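Local coordinates for protein alanine racemase (Enterococcus faecalis, PDB 3E5P) that is a pyridoxal-5'-phosphate-binding enzyme of the alanine racemase family, made of a TIM-type barrel and a beta-rich C-terminal domain that meet across a two-subunit assembly, at residues P82-S87 against S103-T108; E164-H169 against R200-S205; R248-L253 against G328-L333; E252-K257 against I279-I284. The protein carries 1 engineered substitution. One frame throughout, in Å; residues are numbered along the deposited sequence.

Overall arrangement
Interactions 1 and 2 lie in the barrel, with centres 10 Å apart. Ser-103 OG and Glu-164 OE1 join them at 2.5 Å, probably by a hydrogen bond, and Thr-105 packs on Phe-167. Both reach the pyridoxal-5'-phosphate. Interactions 3 and 4 belong to the C-terminal domain. They share Glu-252 and Leu-253, and their centres are also 10 Å apart. The two groups lie on opposite sides of the chain's centre: interactions 2 and 4 are about 50 Å apart between centres. The dimer shortens this route. Ile-254 and His-255 of interaction 4 pack against Ser-87 and Ala-107 of interaction 1 in the other subunit.

Interaction 1: P82-S87 against S103-T108; sequences PILILS and SVTVAT. With PLP (pyridoxal-5'-phosphate), chain J.
Ile-83 and Ser-103 are joined twice, once directly and once through a water. The direct link is the backbone bond from Ser-103 N to Ile-83 O, 2.8 Å. The second runs through water 1, which accepts from Ile-83 N at 2.9 Å and donates to Ser-103 OG at 2.9 Å. Ser-103 is therefore held through its backbone and, by way of the water, through its side chain. The hydroxyl probably also bonds to Glu-164, which lies on another strand of the same sheet. The carbonyl of Ser-103 adds one more rung, taking the N-H of Ile-85 at 2.9 Å from O to N. The two strands run parallel, with their axes 32° apart.

Leu-84 lies on the same face of the sheet as Ser-103. Its CG is anti to the backbone N (chi1 171°), which sends CD1 across the neighbouring strand. There Leu-84 CD1 meets Thr-105 CG2 at 3.7 Å, the two side chains crossing at about a right angle. The other face carries Ile-85 and Val-104. They lie side by side and point the same way, with Ile-85 CD1 4.0 Å from Val-104 CG1. Ala-71 of helix 68-77 covers Ile-85, and Trp-111 of helix 109-116 covers Val-104.

Past the strand, Leu-86 turns from the partner segment to the cofactor. Its CD1 lies 3.7 Å from C2 of pyridoxal-5'-phosphate, an apolar touch on the pyridine ring. Ser-87 OG bonds to Gln-316 of the second subunit. Strand 83-85, helix 94-99 and strand 103-106 form a beta-alpha-beta unit, the repeating element of a TIM-type barrel with its cofactor beyond the strand ends.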
loop_
_atom_site.group_PDB
_atom_site.type_symbol
_atom_site.label_atom_id
_atom_site.label_comp_id
_atom_site.label_asym_id
_atom_site.label_seq_id
_atom_site.Cartn_x
_atom_site.Cartn_y
_atom_site.Cartn_z
ATOM N N PRO C 82 10.132 18.864 -19.706
ATOM C CA PRO C 82 10.088 17.558 -20.357
ATOM C C PRO C 82 9.707 16.502 -19.332
ATOM O O PRO C 82 10.176 16.527 -18.190
ATOM C CB PRO C 82 11.523 17.364 -20.847
ATOM C CG PRO C 82 11.988 18.744 -21.103
ATOM C CD PRO C 82 11.438 19.510 -19.918
ATOM N N ILE C 83 8.838 15.588 -19.734
ATOM C CA ILE C 83 8.425 14.511 -18.856
ATOM C C ILE C 83 8.665 13.245 -19.650
ATOM O O ILE C 83 8.204 13.128 -20.784
ATOM C CB ILE C 83 6.920 14.564 -18.510
ATOM C CG1 ILE C 83 6.538 15.935 -17.964
ATOM C CG2 ILE C 83 6.599 13.496 -17.477
ATOM C CD1 ILE C 83 5.070 16.058 -17.647
ATOM N N LEU C 84 9.389 12.304 -19.061
ATOM C CA LEU C 84 9.669 11.044 -19.714
ATOM C C LEU C 84 8.973 9.879 -19.014
ATOM O O LEU C 84 9.177 9.635 -17.822
ATOM C CB LEU C 84 11.167 10.793 -19.735
ATOM C CG LEU C 84 11.576 9.398 -20.208
ATOM C CD1 LEU C 84 11.156 9.197 -21.661
ATOM C CD2 LEU C 84 13.083 9.234 -20.035
ATOM N N ILE C 85 8.137 9.165 -19.759
ATOM C CA ILE C 85 7.438 8.006 -19.230
ATOM C C ILE C 85 8.452 6.877 -19.359
ATOM O O ILE C 85 8.738 6.421 -20.462
ATOM C CB ILE C 85 6.192 7.694 -20.073
ATOM C CG1 ILE C 85 5.236 8.881 -20.015
ATOM C CG2 ILE C 85 5.512 6.436 -19.569
ATOM C CD1 ILE C 85 4.043 8.744 -20.908
ATOM N N LEU C 86 8.997 6.427 -18.237
ATOM C CA LEU C 86 10.017 5.387 -18.260
ATOM C C LEU C 86 9.694 4.007 -18.842
ATOM O O LEU C 86 10.601 3.200 -19.024
ATOM C CB LEU C 86 10.607 5.236 -16.857
ATOM C CG LEU C 86 11.393 6.473 -16.411
ATOM C CD1 LEU C 86 11.950 6.257 -15.021
ATOM C CD2 LEU C 86 12.525 6.743 -17.389
ATOM N N SER C 87 8.433 3.716 -19.147
ATOM C CA SER C 87 8.129 2.403 -19.720
ATOM C C SER C 87 7.256 2.415 -20.985
ATOM O O SER C 87 6.808 3.468 -21.448
ATOM C CB SER C 87 7.493 1.485 -18.673
ATOM O OG SER C 87 7.603 0.125 -19.085
ATOM N N SER C 103 7.300 12.675 -23.436
ATOM C CA SER C 103 8.354 11.900 -24.082
ATOM C C SER C 103 8.239 10.433 -23.655
ATOM O O SER C 103 8.232 10.139 -22.458
ATOM C CB SER C 103 9.724 12.437 -23.668
ATOM O OG SER C 103 9.799 13.837 -23.811
ATOM N N VAL C 104 8.158 9.518 -24.623
ATOM C CA VAL C 104 8.050 8.084 -24.310
ATOM C C VAL C 104 9.293 7.285 -24.659
ATOM O O VAL C 104 10.073 7.671 -25.543
ATOM C CB VAL C 104 6.884 7.398 -25.052
ATOM C CG1 VAL C 104 5.575 7.923 -24.547
ATOM C CG2 VAL C 104 7.020 7.610 -26.548
ATOM N N THR C 105 9.474 6.165 -23.966
ATOM C CA THR C 105 10.617 5.322 -24.246
ATOM C C THR C 105 10.126 4.276 -25.234
ATOM O O THR C 105 8.972 3.854 -25.182
ATOM C CB THR C 105 11.180 4.641 -22.966
ATOM O OG1 THR C 105 10.541 3.383 -22.751
ATOM C CG2 THR C 105 10.931 5.505 -21.763
ATOM N N VAL C 106 11.000 3.884 -26.153
ATOM C CA VAL C 106 10.664 2.888 -27.155
ATOM C C VAL C 106 11.616 1.716 -26.982
ATOM O O VAL C 106 12.812 1.909 -26.745
ATOM C CB VAL C 106 10.806 3.461 -28.581
ATOM C CG1 VAL C 106 10.476 2.393 -29.607
ATOM C CG2 VAL C 106 9.886 4.663 -28.747
ATOM N N ALA C 107 11.086 0.502 -27.110
ATOM C CA ALA C 107 11.897 -0.696 -26.943
ATOM C C ALA C 107 11.866 -1.650 -28.130
ATOM O O ALA C 107 12.590 -2.645 -28.143
ATOM C CB ALA C 107 11.460 -1.426 -25.697
ATOM N N THR C 108 11.026 -1.354 -29.119
ATOM C CA THR C 108 10.906 -2.199 -30.304
ATOM C C THR C 108 10.566 -1.378 -31.544
ATOM O O THR C 108 9.978 -0.308 -31.436
ATOM C CB THR C 108 9.792 -3.247 -30.130
ATOM O OG1 THR C 108 8.510 -2.600 -30.145
ATOM C CG2 THR C 108 9.965 -3.997 -28.820
HETATM N N1 PLP J . 15.738 4.987 -14.026
HETATM C C2 PLP J . 14.758 4.081 -14.136
HETATM C C2A PLP J . 14.644 3.425 -15.453
HETATM C C3 PLP J . 13.903 3.801 -13.078
HETATM O O3 PLP J . 13.272 2.626 -13.101
HETATM C C4 PLP J . 13.998 4.445 -11.835
HETATM C C4A PLP J . 12.706 4.893 -11.139
HETATM O O4A PLP J . 11.651 4.316 -10.874
HETATM C C5 PLP J . 15.078 5.343 -11.752
HETATM C C6 PLP J . 15.886 5.614 -12.848
HETATM C C5A PLP J . 15.624 5.883 -10.478
HETATM O O4P PLP J . 16.612 5.094 -9.926
HETATM P P PLP J . 16.848 5.295 -8.415
HETATM O O1P PLP J . 17.638 6.460 -8.277
HETATM O O2P PLP J . 17.699 4.331 -7.799
HETATM O O3P PLP J . 15.566 5.404 -7.751
HETATM O O HOH W 1 8.154 15.897 -22.585
#

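Interaction 2: E164-H169 against R200-S205. With PLP (pyridoxal-5'-phosphate), chain J.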
loop_
_atom_site.group_PDB
_atom_site.type_symbol
_atom_site.label_atom_id
_atom_site.label_comp_id
_atom_site.label_asym_id
_atom_site.label_seq_id
_atom_site.Cartn_x
_atom_site.Cartn_y
_atom_site.Cartn_z
ATOM N N GLU C 164 14.456 12.423 -28.888
ATOM C CA GLU C 164 15.013 13.236 -27.832
ATOM C C GLU C 164 16.221 12.556 -27.185
ATOM O O GLU C 164 17.202 13.212 -26.828
ATOM C CB GLU C 164 13.904 13.467 -26.805
ATOM C CG GLU C 164 13.859 14.816 -26.142
ATOM C CD GLU C 164 12.551 15.019 -25.390
ATOM O OE1 GLU C 164 12.140 14.103 -24.646
ATOM O OE2 GLU C 164 11.935 16.094 -25.539
ATOM N N GLY C 165 16.165 11.241 -27.035
ATOM C CA GLY C 165 17.286 10.566 -26.408
ATOM C C GLY C 165 17.463 9.090 -26.687
ATOM O O GLY C 165 16.761 8.490 -27.497
ATOM N N ILE C 166 18.456 8.519 -26.018
ATOM C CA ILE C 166 18.770 7.106 -26.122
ATOM C C ILE C 166 19.360 6.791 -24.761
ATOM O O ILE C 166 20.269 7.474 -24.308
ATOM C CB ILE C 166 19.769 6.826 -27.266
ATOM C CG1 ILE C 166 19.924 5.319 -27.449
ATOM C CG2 ILE C 166 21.089 7.500 -27.001
ATOM C CD1 ILE C 166 20.663 4.933 -28.700
ATOM N N PHE C 167 18.831 5.782 -24.086
ATOM C CA PHE C 167 19.318 5.492 -22.748
ATOM C C PHE C 167 19.315 4.030 -22.362
ATOM O O PHE C 167 18.684 3.210 -23.018
ATOM C CB PHE C 167 18.453 6.246 -21.753
ATOM C CG PHE C 167 17.056 5.712 -21.653
ATOM C CD1 PHE C 167 16.628 5.057 -20.500
ATOM C CD2 PHE C 167 16.163 5.862 -22.708
ATOM C CE1 PHE C 167 15.320 4.560 -20.398
ATOM C CE2 PHE C 167 14.858 5.369 -22.621
ATOM C CZ PHE C 167 14.435 4.719 -21.465
ATOM N N THR C 168 20.024 3.722 -21.281
ATOM C CA THR C 168 20.087 2.367 -20.734
ATOM C C THR C 168 19.893 2.519 -19.231
ATOM O O THR C 168 19.770 3.644 -18.737
ATOM C CB THR C 168 21.444 1.676 -21.009
ATOM O OG1 THR C 168 21.328 0.279 -20.722
ATOM C CG2 THR C 168 22.535 2.256 -20.131
ATOM N N HIS C 169 19.862 1.404 -18.502
ATOM C CA HIS C 169 19.675 1.448 -17.047
ATOM C C HIS C 169 20.503 0.354 -16.395
ATOM O O HIS C 169 20.467 -0.783 -16.850
ATOM C CB HIS C 169 18.197 1.244 -16.721
ATOM C CG HIS C 169 17.852 1.467 -15.284
ATOM N ND1 HIS C 169 18.073 2.667 -14.645
ATOM C CD2 HIS C 169 17.244 0.665 -14.380
ATOM C CE1 HIS C 169 17.612 2.599 -13.410
ATOM N NE2 HIS C 169 17.102 1.395 -13.223
ATOM N N ARG C 200 19.735 14.784 -28.009
ATOM C CA ARG C 200 20.117 15.800 -27.035
ATOM C C ARG C 200 20.280 15.219 -25.640
ATOM O O ARG C 200 20.978 15.798 -24.806
ATOM C CB ARG C 200 19.065 16.900 -26.969
ATOM C CG ARG C 200 17.775 16.439 -26.344
ATOM C CD ARG C 200 16.858 17.604 -26.032
ATOM N NE ARG C 200 17.486 18.567 -25.135
ATOM C CZ ARG C 200 16.816 19.476 -24.431
ATOM N NH1 ARG C 200 15.491 19.546 -24.517
ATOM N NH2 ARG C 200 17.469 20.314 -23.635
ATOM N N TYR C 201 19.615 14.090 -25.393
ATOM C CA TYR C 201 19.653 13.424 -24.091
ATOM C C TYR C 201 20.208 12.014 -24.127
ATOM O O TYR C 201 19.545 11.092 -24.598
ATOM C CB TYR C 201 18.251 13.363 -23.484
ATOM C CG TYR C 201 17.709 14.684 -23.001
ATOM C CD1 TYR C 201 16.408 15.078 -23.307
ATOM C CD2 TYR C 201 18.489 15.537 -22.234
ATOM C CE1 TYR C 201 15.902 16.288 -22.857
ATOM C CE2 TYR C 201 17.999 16.744 -21.782
ATOM C CZ TYR C 201 16.707 17.117 -22.094
ATOM O OH TYR C 201 16.228 18.321 -21.636
ATOM N N VAL C 202 21.427 11.852 -23.629
ATOM C CA VAL C 202 22.058 10.543 -23.562
ATOM C C VAL C 202 22.237 10.262 -22.072
ATOM O O VAL C 202 23.149 10.798 -21.423
ATOM C CB VAL C 202 23.414 10.543 -24.282
ATOM C CG1 VAL C 202 24.145 9.229 -24.017
ATOM C CG2 VAL C 202 23.192 10.717 -25.770
ATOM N N HIS C 203 21.349 9.427 -21.536
ATOM C CA HIS C 203 21.345 9.114 -20.108
ATOM C C HIS C 203 21.502 7.651 -19.709
ATOM O O HIS C 203 21.014 6.750 -20.391
ATOM C CB HIS C 203 20.066 9.674 -19.475
ATOM C CG HIS C 203 18.828 9.451 -20.289
ATOM N ND1 HIS C 203 17.720 8.794 -19.796
ATOM C CD2 HIS C 203 18.494 9.862 -21.539
ATOM C CE1 HIS C 203 16.757 8.815 -20.703
ATOM N NE2 HIS C 203 17.200 9.458 -21.770
ATOM N N VAL C 204 22.171 7.416 -18.586
ATOM C CA VAL C 204 22.359 6.056 -18.117
ATOM C C VAL C 204 22.376 5.959 -16.595
ATOM O O VAL C 204 22.243 4.874 -16.039
ATOM C CB VAL C 204 23.687 5.469 -18.651
ATOM C CG1 VAL C 204 23.726 5.556 -20.170
ATOM C CG2 VAL C 204 24.874 6.217 -18.050
ATOM N N SER C 205 22.513 7.098 -15.923
ATOM C CA SER C 205 22.620 7.112 -14.471
ATOM C C SER C 205 21.369 7.275 -13.626
ATOM O O SER C 205 20.434 7.996 -13.973
ATOM C CB SER C 205 23.622 8.186 -14.043
ATOM O OG SER C 205 24.885 7.973 -14.644
HETATM N N1 PLP J . 15.738 4.987 -14.026
HETATM C C2 PLP J . 14.758 4.081 -14.136
HETATM C C2A PLP J . 14.644 3.425 -15.453
HETATM C C3 PLP J . 13.903 3.801 -13.078
HETATM O O3 PLP J . 13.272 2.626 -13.101
HETATM C C4 PLP J . 13.998 4.445 -11.835
HETATM C C4A PLP J . 12.706 4.893 -11.139
HETATM O O4A PLP J . 11.651 4.316 -10.874
HETATM C C5 PLP J . 15.078 5.343 -11.752
HETATM C C6 PLP J . 15.886 5.614 -12.848
HETATM C C5A PLP J . 15.624 5.883 -10.478
HETATM O O4P PLP J . 16.612 5.094 -9.926
HETATM P P PLP J . 16.848 5.295 -8.415
HETATM O O1P PLP J . 17.638 6.460 -8.277
HETATM O O2P PLP J . 17.699 4.331 -7.799
HETATM O O3P PLP J . 15.566 5.404 -7.751
#
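Glu-164 to Thr-168 pair with Tyr-201 to Val-204 as parallel neighbours in the wall of the barrel. The pairing is firmer at its start than at its end. Tyr-201 N bonds to Glu-164 O at 2.9 Å, and Ile-166 N to Tyr-201 O at 3.1 Å. Further on, Thr-168 N reaches His-203 O at 3.3 Å, a weak bond.

Phe-167 and His-203 occupy one face of the sheet. Their rings are nearly parallel, with planes 2° apart, but slid so far that they barely overlap; the centroids are 4.6 Å apart. His-203 is fixed at both nitrogens, ND1 by Arg-222 and NE2 by His-130. Near the start of the pair Glu-164 runs alongside Tyr-201, its CG 3.8 Å from Tyr-201 CD1.

The strands belong to a beta-alpha-beta unit of the TIM-type barrel, and its helix 179-192 covers the opposite face. Under Leu-192 of that helix, Ile-166 CG2 touches Val-202 CG2 at 4.0 Å, the two side chains pointing the same way. Under Phe-188, Thr-168 CG2 meets Val-204 CG1 at 3.5 Å. Thr-168 OG1 is anti to the backbone N (chi1 -167°) and turns to Val-133 O.

At the strand end His-169 lays one ring face against pyridoxal-5'-phosphate, with His-169 CE1 3.1 Å from the cofactor N1. Arg-222 holds His-169 ND1, and Tyr-267 of the second subunit holds NE2.

Interaction 3: R248-L253 against G328-L333. Engineered in segment 328-333: Pro-329 (natural residue Ser).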
loop_
_atom_site.group_PDB
_atom_site.type_symbol
_atom_site.label_atom_id
_atom_site.label_comp_id
_atom_site.label_asym_id
_atom_site.label_seq_id
_atom_site.Cartn_x
_atom_site.Cartn_y
_atom_site.Cartn_z
ATOM N N ARG C 248 8.967 11.714 7.406
ATOM C CA ARG C 248 8.833 11.473 8.844
ATOM C C ARG C 248 7.449 10.888 9.029
ATOM O O ARG C 248 6.521 11.277 8.335
ATOM C CB ARG C 248 8.968 12.765 9.654
ATOM C CG ARG C 248 10.362 13.365 9.604
ATOM C CD ARG C 248 10.515 14.600 10.491
ATOM N NE ARG C 248 10.559 14.266 11.911
ATOM C CZ ARG C 248 9.556 14.474 12.755
ATOM N NH1 ARG C 248 8.429 15.022 12.310
ATOM N NH2 ARG C 248 9.679 14.133 14.033
ATOM N N LEU C 249 7.308 9.942 9.950
ATOM C CA LEU C 249 6.017 9.305 10.183
ATOM C C LEU C 249 5.639 9.451 11.647
ATOM O O LEU C 249 6.306 8.921 12.534
ATOM C CB LEU C 249 6.093 7.833 9.777
ATOM C CG LEU C 249 4.872 6.926 9.949
ATOM C CD1 LEU C 249 3.628 7.540 9.339
ATOM C CD2 LEU C 249 5.186 5.597 9.293
ATOM N N THR C 250 4.551 10.168 11.884
ATOM C CA THR C 250 4.089 10.458 13.229
ATOM C C THR C 250 2.703 9.938 13.561
ATOM O O THR C 250 1.860 9.784 12.680
ATOM C CB THR C 250 4.105 11.986 13.441
ATOM O OG1 THR C 250 5.464 12.430 13.524
ATOM C CG2 THR C 250 3.364 12.380 14.686
ATOM N N SER C 251 2.479 9.667 14.843
ATOM C CA SER C 251 1.175 9.213 15.328
ATOM C C SER C 251 1.056 9.598 16.795
ATOM O O SER C 251 1.813 10.446 17.268
ATOM C CB SER C 251 1.001 7.702 15.168
ATOM O OG SER C 251 -0.365 7.345 15.316
ATOM N N GLU C 252 0.129 8.985 17.521
ATOM C CA GLU C 252 -0.046 9.335 18.918
ATOM C C GLU C 252 -0.777 8.265 19.718
ATOM O O GLU C 252 -1.625 7.555 19.186
ATOM C CB GLU C 252 -0.791 10.676 19.017
ATOM C CG GLU C 252 -2.069 10.662 19.859
ATOM C CD GLU C 252 -2.718 12.047 20.009
ATOM O OE1 GLU C 252 -3.713 12.153 20.765
ATOM O OE2 GLU C 252 -2.243 13.024 19.374
ATOM N N LEU C 253 -0.432 8.146 20.998
ATOM C CA LEU C 253 -1.082 7.177 21.874
ATOM C C LEU C 253 -2.522 7.636 22.024
ATOM O O LEU C 253 -2.768 8.804 22.312
ATOM C CB LEU C 253 -0.417 7.155 23.256
ATOM C CG LEU C 253 1.050 6.721 23.387
ATOM C CD1 LEU C 253 1.467 6.791 24.853
ATOM C CD2 LEU C 253 1.243 5.299 22.841
ATOM N N GLY C 328 -1.949 10.848 24.323
ATOM C CA GLY C 328 -1.709 12.155 23.736
ATOM C C GLY C 328 -0.282 12.427 23.311
ATOM O O GLY C 328 -0.059 13.127 22.317
ATOM N N PRO C 329 0.713 11.925 24.056
ATOM C CA PRO C 329 2.079 12.200 23.618
ATOM C C PRO C 329 2.309 11.627 22.219
ATOM O O PRO C 329 1.837 10.531 21.898
ATOM C CB PRO C 329 2.932 11.535 24.706
ATOM C CG PRO C 329 2.034 10.494 25.287
ATOM C CD PRO C 329 0.703 11.186 25.329
ATOM N N VAL C 330 3.018 12.385 21.387
ATOM C CA VAL C 330 3.306 11.977 20.014
ATOM C C VAL C 330 4.226 10.765 19.901
ATOM O O VAL C 330 5.246 10.663 20.593
ATOM C CB VAL C 330 3.912 13.146 19.205
ATOM C CG1 VAL C 330 4.925 13.878 20.037
ATOM C CG2 VAL C 330 4.578 12.619 17.935
ATOM N N VAL C 331 3.850 9.850 19.014
ATOM C CA VAL C 331 4.619 8.640 18.779
ATOM C C VAL C 331 5.357 8.769 17.456
ATOM O O VAL C 331 4.730 8.897 16.407
ATOM C CB VAL C 331 3.701 7.402 18.714
ATOM C CG1 VAL C 331 4.546 6.136 18.647
ATOM C CG2 VAL C 331 2.762 7.378 19.929
ATOM N N THR C 332 6.687 8.738 17.506
ATOM C CA THR C 332 7.490 8.850 16.290
ATOM C C THR C 332 7.820 7.479 15.721
ATOM O O THR C 332 8.647 6.746 16.268
ATOM C CB THR C 332 8.824 9.607 16.545
ATOM O OG1 THR C 332 8.540 10.958 16.909
ATOM C CG2 THR C 332 9.698 9.618 15.292
ATOM N N LEU C 333 7.174 7.140 14.616
ATOM C CA LEU C 333 7.410 5.858 13.973
ATOM C C LEU C 333 8.698 5.915 13.153
ATOM O O LEU C 333 9.537 5.018 13.220
ATOM C CB LEU C 333 6.215 5.515 13.093
ATOM C CG LEU C 333 4.911 5.403 13.896
ATOM C CD1 LEU C 333 3.725 5.339 12.942
ATOM C CD2 LEU C 333 4.939 4.169 14.767
#
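Ser-251 and Val-331 form the tight middle of this antiparallel pair. They bond in both directions: Ser-251 N to Val-331 O at 2.8 Å, and Val-331 N to Ser-251 O at 2.7 Å. In the second bond the donor stands above the carbonyl plane of Ser-251, 52° out of it. Next along, Leu-333 N bonds to Leu-249 O at 2.9 Å.

The face bearing Ser-251 and Val-331 is buried. Leu-333 reaches toward the first strand, where its CD1 meets Leu-249 CG at 3.6 Å. At the other end Val-331 CG2 touches Leu-253 CD2 at 3.9 Å, the side chains crossing at about a right angle. Ser-251 OG, the polar atom here, is paired with Thr-9 OG1.

The opposite face, with Thr-250, Glu-252 and Val-330, is more open to solvent. Thr-250 places CG2 anti to its own N, and this methyl meets Val-330 CG2 at 3.5 Å. Glu-252 has an extended chain beyond CG, and its carboxylate lies beside the backbone of Gly-328. The pairing also slackens toward Leu-253 and Gly-328. Leu-253 N bonds only weakly to Pro-329 O, at 3.4 Å, although Gly-328 N still reaches Leu-253 O at 3.0 Å. Gly-328 has a phi of 119°, a backbone shape suited to glycine. Pro-329 is an engineered residue; its ring touches the CD1 methyl of Leu-253.

Strands 247-252 and 330-332 are neighbours in the mixed sheet of the C-terminal domain. The chemistry implies a junction held by backbone bonds and by apolar packing on the buried side, with no salt bridge between the segments.

Interaction 4: E252-K257 against I279-I284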
loop_
_atom_site.group_PDB
_atom_site.type_symbol
_atom_site.label_atom_id
_atom_site.label_comp_id
_atom_site.label_asym_id
_atom_site.label_seq_id
_atom_site.Cartn_x
_atom_site.Cartn_y
_atom_site.Cartn_z
ATOM N N GLU C 252 0.129 8.985 17.521
ATOM C CA GLU C 252 -0.046 9.335 18.918
ATOM C C GLU C 252 -0.777 8.265 19.718
ATOM O O GLU C 252 -1.625 7.555 19.186
ATOM C CB GLU C 252 -0.791 10.676 19.017
ATOM C CG GLU C 252 -2.069 10.662 19.859
ATOM C CD GLU C 252 -2.718 12.047 20.009
ATOM O OE1 GLU C 252 -3.713 12.153 20.765
ATOM O OE2 GLU C 252 -2.243 13.024 19.374
ATOM N N LEU C 253 -0.432 8.146 20.998
ATOM C CA LEU C 253 -1.082 7.177 21.874
ATOM C C LEU C 253 -2.522 7.636 22.024
ATOM O O LEU C 253 -2.768 8.804 22.312
ATOM C CB LEU C 253 -0.417 7.155 23.256
ATOM C CG LEU C 253 1.050 6.721 23.387
ATOM C CD1 LEU C 253 1.467 6.791 24.853
ATOM C CD2 LEU C 253 1.243 5.299 22.841
ATOM N N ILE C 254 -3.479 6.745 21.815
ATOM C CA ILE C 254 -4.869 7.140 21.964
ATOM C C ILE C 254 -5.533 6.320 23.052
ATOM O O ILE C 254 -6.746 6.363 23.226
ATOM C CB ILE C 254 -5.653 6.960 20.662
ATOM C CG1 ILE C 254 -5.556 5.507 20.195
ATOM C CG2 ILE C 254 -5.135 7.926 19.612
ATOM C CD1 ILE C 254 -6.508 5.180 19.076
ATOM N N HIS C 255 -4.721 5.574 23.784
ATOM C CA HIS C 255 -5.217 4.742 24.860
ATOM C C HIS C 255 -4.019 4.153 25.574
ATOM O O HIS C 255 -3.103 3.644 24.937
ATOM C CB HIS C 255 -6.113 3.631 24.304
ATOM C CG HIS C 255 -6.809 2.826 25.358
ATOM N ND1 HIS C 255 -6.463 1.523 25.653
ATOM C CD2 HIS C 255 -7.835 3.136 26.186
ATOM C CE1 HIS C 255 -7.246 1.066 26.616
ATOM N NE2 HIS C 255 -8.088 2.025 26.956
ATOM N N VAL C 256 -4.024 4.254 26.898
ATOM C CA VAL C 256 -2.945 3.721 27.716
ATOM C C VAL C 256 -3.573 2.975 28.867
ATOM O O VAL C 256 -4.454 3.499 29.543
ATOM C CB VAL C 256 -2.059 4.834 28.293
ATOM C CG1 VAL C 256 -0.886 4.225 29.034
ATOM C CG2 VAL C 256 -1.564 5.737 27.179
ATOM N N LYS C 257 -3.123 1.749 29.089
ATOM C CA LYS C 257 -3.664 0.936 30.162
ATOM C C LYS C 257 -2.617 -0.004 30.733
ATOM O O LYS C 257 -1.674 -0.402 30.041
ATOM C CB LYS C 257 -4.873 0.129 29.657
ATOM C CG LYS C 257 -4.652 -1.386 29.510
ATOM C CD LYS C 257 -3.754 -1.738 28.324
ATOM C CE LYS C 257 -4.513 -1.750 27.001
ATOM N NZ LYS C 257 -5.316 -2.990 26.816
ATOM N N ILE C 279 0.560 -0.698 28.535
ATOM C CA ILE C 279 0.355 -0.846 27.106
ATOM C C ILE C 279 -0.390 0.320 26.462
ATOM O O ILE C 279 -1.498 0.677 26.881
ATOM C CB ILE C 279 -0.385 -2.150 26.821
ATOM C CG1 ILE C 279 0.264 -3.284 27.622
ATOM C CG2 ILE C 279 -0.346 -2.461 25.348
ATOM C CD1 ILE C 279 1.757 -3.439 27.410
ATOM N N GLY C 280 0.234 0.903 25.437
ATOM C CA GLY C 280 -0.362 2.020 24.725
ATOM C C GLY C 280 -0.837 1.638 23.336
ATOM O O GLY C 280 -0.182 0.861 22.642
ATOM N N THR C 281 -1.975 2.185 22.923
ATOM C CA THR C 281 -2.542 1.888 21.612
ATOM C C THR C 281 -2.234 2.986 20.603
ATOM O O THR C 281 -2.506 4.162 20.839
ATOM C CB THR C 281 -4.061 1.712 21.697
ATOM O OG1 THR C 281 -4.351 0.530 22.451
ATOM C CG2 THR C 281 -4.669 1.588 20.308
ATOM N N VAL C 282 -1.676 2.588 19.468
ATOM C CA VAL C 282 -1.313 3.524 18.424
ATOM C C VAL C 282 -2.214 3.309 17.220
ATOM O O VAL C 282 -2.359 2.183 16.752
ATOM C CB VAL C 282 0.130 3.308 18.018
ATOM C CG1 VAL C 282 0.550 4.382 17.028
ATOM C CG2 VAL C 282 1.012 3.308 19.257
ATOM N N PRO C 283 -2.819 4.393 16.693
ATOM C CA PRO C 283 -3.727 4.355 15.536
ATOM C C PRO C 283 -3.103 4.263 14.130
ATOM O O PRO C 283 -3.321 5.135 13.286
ATOM C CB PRO C 283 -4.556 5.623 15.720
ATOM C CG PRO C 283 -3.523 6.590 16.243
ATOM C CD PRO C 283 -2.720 5.762 17.238
ATOM N N ILE C 284 -2.324 3.210 13.896
ATOM C CA ILE C 284 -1.709 2.939 12.592
ATOM C C ILE C 284 -1.595 1.421 12.517
ATOM O O ILE C 284 -1.179 0.777 13.491
ATOM C CB ILE C 284 -0.299 3.548 12.452
ATOM C CG1 ILE C 284 0.213 3.329 11.024
ATOM C CG2 ILE C 284 0.661 2.885 13.434
ATOM C CD1 ILE C 284 1.449 4.141 10.672
#
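Ile-254 and Pro-283 slide past each other in opposite directions, with Ile-254 CD1 3.9 Å from Pro-283 CB. The torsion of Ile-254 explains this: CG1 sits between the backbone N and the carbonyl carbon (chi1 57°), so the chain leans over the partner strand. Pro-283 is the centre of an inverse gamma turn, where strand 277-282 has ended.

His-255 meets Thr-281 at an angle. The hydroxyl of Thr-281 lies at the edge of the imidazole, near its plane, with OG1 4.0 Å from His-255 ND1. That ND1 has a weak hydrogen bond to Arg-139 O of the second subunit. Lys-257 bends at chi2 (-72°), which helps bring its CD within 3.7 Å of Ile-279 CB. Further bends at chi3 and chi4 direct NZ, which bonds to Gly-138 O of the second subunit. Leu-253 CD2 packs on Val-282 CG2 at 4.1 Å.

The backbones hold these groups in place. Ile-254 N bonds to Thr-281 O at 2.9 Å, and Thr-281 N to His-255 O at 2.7 Å. Thr-281 thus bonds through its O and N to two successive residues. Beyond them the pairing is regular. Lys-257 N meets Ile-279 O at 2.9 Å, and Ile-279 N meets Lys-257 O at 2.7 Å. This is an antiparallel pair in the three-stranded sheet of the C-terminal domain, with 256-259 as an outer strand within the chain, set at the dimer interface.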